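Local coordinates for protein phytase (Debaryomyces castellii, PDB 2GFI) that probably hydrolyses phytate as a 3-phytase of the histidine acid phosphatase family, releasing phosphate from inositol hexakisphosphate under acidic conditions, at residues 312-315 and 316-320. Residues are numbered along the deposited sequence; the frame is centred on the assembly and turned at random.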
ATOM      1  N   ALA A 312      15.810   0.929 -37.982  1.00 26.05           N
ATOM      2  CA  ALA A 312      17.050   0.457 -37.380  1.00 26.06           C
ATOM      3  C   ALA A 312      16.781  -0.658 -36.387  1.00 26.38           C
ATOM      4  O   ALA A 312      17.411  -1.738 -36.443  1.00 26.07           O
ATOM      5  CB  ALA A 312      17.779   1.615 -36.693  1.00 26.01           C
ATOM      6  N   SER A 313      15.820  -0.401 -35.497  1.00 26.01           N
ATOM      7  CA  SER A 313      15.325  -1.399 -34.554  1.00 26.40           C
ATOM      8  C   SER A 313      14.857  -2.682 -35.242  1.00 26.76           C
ATOM      9  O   SER A 313      15.108  -3.789 -34.753  1.00 25.93           O
ATOM     10  CB  SER A 313      14.191  -0.802 -33.695  1.00 26.20           C
ATOM     11  OG  SER A 313      13.279  -1.801 -33.278  1.00 24.99           O
ATOM     12  N   LEU A 314      14.149  -2.521 -36.357  1.00 27.98           N
ATOM     13  CA  LEU A 314      13.681  -3.670 -37.137  1.00 28.72           C
ATOM     14  C   LEU A 314      14.851  -4.427 -37.773  1.00 29.98           C
ATOM     15  O   LEU A 314      14.870  -5.657 -37.725  1.00 30.62           O
ATOM     16  CB  LEU A 314      12.646  -3.250 -38.191  1.00 28.87           C
ATOM     17  CG  LEU A 314      12.189  -4.406 -39.098  1.00 28.54           C
ATOM     18  CD1 LEU A 314      11.360  -5.399 -38.319  1.00 27.51           C
ATOM     19  CD2 LEU A 314      11.444  -3.898 -40.328  1.00 28.31           C
ATOM     20  N   GLU A 315      15.826  -3.705 -38.339  1.00 31.22           N
ATOM     21  CA  GLU A 315      17.064  -4.322 -38.821  1.00 33.77           C
ATOM     22  C   GLU A 315      17.706  -5.145 -37.712  1.00 32.29           C
ATOM     23  O   GLU A 315      18.152  -6.262 -37.957  1.00 32.73           O
ATOM     24  CB  GLU A 315      18.080  -3.289 -39.341  1.00 33.11           C
ATOM     25  CG  GLU A 315      17.640  -2.586 -40.604  1.00 37.83           C
ATOM     26  CD  GLU A 315      18.706  -1.644 -41.150  1.00 39.49           C
ATOM     27  OE1 GLU A 315      19.926  -1.994 -41.047  1.00 47.76           O
ATOM     28  OE2 GLU A 315      18.335  -0.561 -41.692  1.00 46.64           O
ATOM     29  N   LEU A 316      17.734  -4.616 -36.492  1.00 31.59           N
ATOM     30  CA  LEU A 316      18.280  -5.385 -35.374  1.00 30.68           C
ATOM     31  C   LEU A 316      17.491  -6.653 -35.076  1.00 30.28           C
ATOM     32  O   LEU A 316      18.078  -7.686 -34.783  1.00 29.90           O
ATOM     33  CB  LEU A 316      18.417  -4.525 -34.110  1.00 30.42           C
ATOM     34  CG  LEU A 316      19.444  -3.376 -34.157  1.00 29.99           C
ATOM     35  CD1 LEU A 316      19.281  -2.440 -32.985  1.00 26.85           C
ATOM     36  CD2 LEU A 316      20.825  -3.972 -34.143  1.00 30.54           C
ATOM     37  N   LEU A 317      16.164  -6.578 -35.135  1.00 30.54           N
ATOM     38  CA  LEU A 317      15.322  -7.746 -34.776  1.00 31.16           C
ATOM     39  C   LEU A 317      15.424  -8.831 -35.844  1.00 32.16           C
ATOM     40  O   LEU A 317      15.313 -10.020 -35.550  1.00 31.21           O
ATOM     41  CB  LEU A 317      13.855  -7.349 -34.592  1.00 29.98           C
ATOM     42  CG  LEU A 317      13.553  -6.396 -33.432  1.00 29.21           C
ATOM     43  CD1 LEU A 317      12.281  -5.609 -33.733  1.00 25.35           C
ATOM     44  CD2 LEU A 317      13.490  -7.140 -32.095  1.00 26.11           C
ATOM     45  N   ASN A 318      15.612  -8.375 -37.090  1.00 33.95           N
ATOM     46  CA  ASN A 318      15.696  -9.244 -38.243  1.00 35.52           C
ATOM     47  C   ASN A 318      17.004  -9.972 -38.289  1.00 36.98           C
ATOM     48  O   ASN A 318      17.084 -11.030 -38.855  1.00 37.25           O
ATOM     49  CB  ASN A 318      15.449  -8.470 -39.538  1.00 34.53           C
ATOM     50  CG  ASN A 318      13.980  -8.290 -39.816  1.00 33.38           C
ATOM     51  OD1 ASN A 318      13.572  -7.399 -40.567  1.00 33.32           O
ATOM     52  ND2 ASN A 318      13.165  -9.134 -39.213  1.00 31.33           N
ATOM     53  N   HIS A 319      18.017  -9.429 -37.638  1.00 39.40           N
ATOM     54  CA  HIS A 319      19.332 -10.022 -37.685  1.00 41.61           C
ATOM     55  C   HIS A 319      19.664 -10.895 -36.480  1.00 42.94           C
ATOM     56  O   HIS A 319      20.301 -10.455 -35.541  1.00 43.80           O
ATOM     57  CB  HIS A 319      20.373  -8.947 -37.995  1.00 41.74           C
ATOM     58  CG  HIS A 319      20.292  -8.453 -39.406  1.00 45.01           C
ATOM     59  ND1 HIS A 319      21.111  -8.931 -40.415  1.00 46.71           N
ATOM     60  CD2 HIS A 319      19.447  -7.570 -39.995  1.00 46.44           C
ATOM     61  CE1 HIS A 319      20.789  -8.340 -41.554  1.00 47.98           C
ATOM     62  NE2 HIS A 319      19.782  -7.511 -41.329  1.00 48.13           N
ATOM     63  N   ASP A 320      19.185 -12.137 -36.542  1.00 44.55           N
ATOM     64  CA  ASP A 320      19.511 -13.272 -35.650  1.00 46.72           C
ATOM     65  C   ASP A 320      20.910 -13.419 -35.103  1.00 46.03           C
ATOM     66  O   ASP A 320      21.074 -13.902 -33.988  1.00 46.33           O
ATOM     67  CB  ASP A 320      19.348 -14.594 -36.429  1.00 48.06           C
ATOM     68  CG  ASP A 320      17.947 -14.905 -36.744  1.00 50.40           C
ATOM     69  OD1 ASP A 320      17.430 -15.880 -36.135  1.00 56.63           O
ATOM     70  OD2 ASP A 320      17.280 -14.231 -37.582  1.00 58.51           O
TER
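Leu316 lies against the preceding helical turn through its CG, which sits 3.5 Å from Ala312 O. Its own backbone N bonds that same Ala312 O at 2.9 Å. The N-H...O angle is 155°, so one carbonyl receives a backbone hydrogen bond and touches a leucine branch point. The first torsion explains this: CG is anti to the carbonyl carbon (chi1 -66°), which swings it back toward the start of the helix. Leu317 repeats the pattern one residue on, with CG 3.3 Å from Ser313 O.

On the neighbouring face, Leu314 meets Asn318. The leucine has the other setting, CG anti to the backbone N (chi1 176°), and its CG and CD1 lie beside the asparagine side chain, crossing it obliquely, with CD1 4.2 Å from Asn318 CG. Their backbones are joined by Asn318 N to Leu314 O at 2.9 Å, with the donor almost in line with the C=O bond.

Glu315 has its chain extended beyond CG, carrying the carboxylate back toward the start of the helix. Its OE1 stays 5.5 Å from His319 NE2; the two do not touch, though the negative charge might modestly favour a protonated imidazole.

Three successive i to i+4 bonds therefore define a regular alpha-helical turn, whose last helical residue is Asn318. His319 then leaves helical geometry, and only a weak bond from its N reaches Glu315 O, an oxygen whose position is doubtful.

This is the C-terminal end of helix 302-318, away from the predicted catalytic residues. Leu316 and Leu317 bear on Gln63 and Gln65 of strand 59-69, and Ser313 OG is hydrogen-bonded to Gln65. Leu317 also meets Ile377 of strand 374-382, while Leu314 packs on Asn416 and Val419 of helix 412-423, and Glu315 and Leu316 touch Trp444 of helix 442-445.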